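Local coordinates for SusD-like carbohydrate binding protein BF1063 (Bacteroides fragilis NCTC 9343, PDB 3I4G) that probably binds carbohydrates at the bacterial outer membrane for uptake, like other SusD-type glycan-binding lipoproteins, at residues A[223-228]-A[388-393]. Numbering follows the deposited sequence. Where two conformers were deposited one is given.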
loop_
_atom_site.group_PDB
_atom_site.type_symbol
_atom_site.label_atom_id
_atom_site.label_comp_id
_atom_site.label_asym_id
_atom_site.label_seq_id
_atom_site.Cartn_x
_atom_site.Cartn_y
_atom_site.Cartn_z
ATOM N N ASP A 223 -14.814 -10.820 12.431
ATOM C CA ASP A 223 -14.629 -12.270 12.285
ATOM C C ASP A 223 -13.160 -12.636 12.382
ATOM O O ASP A 223 -12.814 -13.649 12.966
ATOM C CB ASP A 223 -15.183 -12.792 10.949
ATOM C CG ASP A 223 -16.705 -12.844 10.882
ATOM O OD1 ASP A 223 -17.364 -12.754 11.926
ATOM O OD2 ASP A 223 -17.232 -13.027 9.737
ATOM N N ILE A 224 -12.278 -11.794 11.836
ATOM C CA ILE A 224 -10.843 -12.017 11.968
ATOM C C ILE A 224 -10.440 -11.931 13.443
ATOM O O ILE A 224 -9.681 -12.743 13.989
ATOM C CB ILE A 224 -10.056 -11.008 11.121
ATOM C CG1 ILE A 224 -10.383 -11.187 9.635
ATOM C CG2 ILE A 224 -8.546 -11.132 11.385
ATOM C CD1 ILE A 224 -9.849 -10.069 8.775
HETATM N N MSE A 225 -10.889 -10.874 14.095
HETATM C CA MSE A 225 -10.596 -10.704 15.525
HETATM C C MSE A 225 -11.089 -11.890 16.363
HETATM O O MSE A 225 -10.347 -12.414 17.195
HETATM C CB MSE A 225 -11.210 -9.391 16.004
HETATM C CG MSE A 225 -10.694 -8.138 15.302
HETATM SE SE MSE A 225 -11.766 -6.587 15.536
HETATM C CE MSE A 225 -11.510 -6.315 17.526
ATOM N N GLU A 226 -12.298 -12.361 16.110
ATOM C CA GLU A 226 -12.880 -13.433 16.919
ATOM C C GLU A 226 -12.274 -14.817 16.646
ATOM O O GLU A 226 -12.343 -15.701 17.502
ATOM C CB GLU A 226 -14.396 -13.425 16.738
ATOM C CG GLU A 226 -15.041 -12.229 17.415
ATOM C CD GLU A 226 -16.536 -12.189 17.250
ATOM O OE1 GLU A 226 -17.042 -12.601 16.169
ATOM O OE2 GLU A 226 -17.199 -11.726 18.200
ATOM N N LEU A 227 -11.664 -15.009 15.482
ATOM C CA LEU A 227 -10.930 -16.241 15.225
ATOM C C LEU A 227 -9.753 -16.346 16.196
ATOM O O LEU A 227 -9.374 -17.437 16.650
ATOM C CB LEU A 227 -10.451 -16.331 13.773
ATOM C CG LEU A 227 -11.503 -16.784 12.759
ATOM C CD1 LEU A 227 -11.150 -16.352 11.355
ATOM C CD2 LEU A 227 -11.693 -18.303 12.866
ATOM N N GLY A 228 -9.159 -15.213 16.530
ATOM C CA GLY A 228 -8.164 -15.204 17.602
ATOM C C GLY A 228 -6.770 -15.650 17.258
ATOM O O GLY A 228 -5.960 -15.904 18.136
ATOM N N ALA A 388 -3.140 -4.664 12.331
ATOM C CA ALA A 388 -3.465 -3.301 12.716
ATOM C C ALA A 388 -4.495 -2.674 11.789
ATOM O O ALA A 388 -5.348 -1.909 12.241
ATOM C CB ALA A 388 -2.242 -2.445 12.703
ATOM N N GLU A 389 -4.444 -2.978 10.489
ATOM C CA GLU A 389 -5.454 -2.447 9.575
ATOM C C GLU A 389 -6.812 -3.077 9.889
ATOM O O GLU A 389 -7.851 -2.417 9.803
ATOM C CB GLU A 389 -5.089 -2.715 8.117
ATOM C CG GLU A 389 -6.173 -2.146 7.188
ATOM C CD GLU A 389 -6.037 -2.501 5.725
ATOM O OE1 GLU A 389 -4.947 -2.921 5.297
ATOM O OE2 GLU A 389 -7.052 -2.349 4.989
ATOM N N VAL A 390 -6.842 -4.365 10.211
ATOM C CA VAL A 390 -8.087 -5.022 10.584
ATOM C C VAL A 390 -8.744 -4.350 11.784
ATOM O O VAL A 390 -9.955 -4.105 11.770
ATOM C CB VAL A 390 -7.833 -6.531 10.877
ATOM C CG1 VAL A 390 -9.056 -7.220 11.465
ATOM C CG2 VAL A 390 -7.359 -7.249 9.597
ATOM N N LEU A 391 -7.953 -4.061 12.816
ATOM C CA LEU A 391 -8.491 -3.416 14.015
ATOM C C LEU A 391 -8.997 -2.021 13.717
ATOM O O LEU A 391 -10.099 -1.644 14.135
ATOM C CB LEU A 391 -7.433 -3.358 15.119
ATOM C CG LEU A 391 -6.932 -4.676 15.665
ATOM C CD1 LEU A 391 -5.874 -4.453 16.762
ATOM C CD2 LEU A 391 -8.088 -5.523 16.217
ATOM N N LEU A 392 -8.241 -1.240 12.942
ATOM C CA LEU A 392 -8.698 0.113 12.598
ATOM C C LEU A 392 -9.867 0.072 11.620
ATOM O O LEU A 392 -10.728 0.939 11.650
ATOM C CB LEU A 392 -7.552 0.954 12.056
ATOM C CG LEU A 392 -6.387 1.197 13.003
ATOM C CD1 LEU A 392 -5.215 1.881 12.304
ATOM C CD2 LEU A 392 -6.843 1.989 14.227
ATOM N N GLY A 393 -9.888 -0.923 10.757
ATOM C CA GLY A 393 -10.996 -1.074 9.835
ATOM C C GLY A 393 -12.292 -1.401 10.547
ATOM O O GLY A 393 -13.364 -0.882 10.199
#
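In the helical TPR-like scaffold of this SusD-family protein, the C-terminal end of helix 214-227 packs against the early turns of helix 387-400, and Ile224 and Met225 meet Val390 and Leu391 there. The axes of the two segments approach to 10.3 Å at 122°, a spacing that suits branched and long apolar side chains reaching from both helices. Val390 faces Ile224 with both methyls: its chi1 of 172° turns CG1 away from the backbone N, and that methyl lies 3.9 Å from both CB and CG2 of Ile224. The beta-branches of the two residues put methyls near the helix surfaces, while Ile224 CD1 extends the contact to Val390 CG2, also at 3.9 Å. Ile224 also reaches Leu201 and Ala202 of helix 197-211, so it joins three helices in a buried core. Beside this pair, Met225, present as selenomethionine, is unbranched, and the bend of Met225 at chi3 (66°) curls its chain around a single methyl of Leu391. Leu391 also touches Ile232. Gly228, with positive phi, ends the first helix just beyond the contact. Leu391 CD2 lies 3.8 Å from Met225 CG, 3.9 Å from its SE and 3.7 Å from its CE.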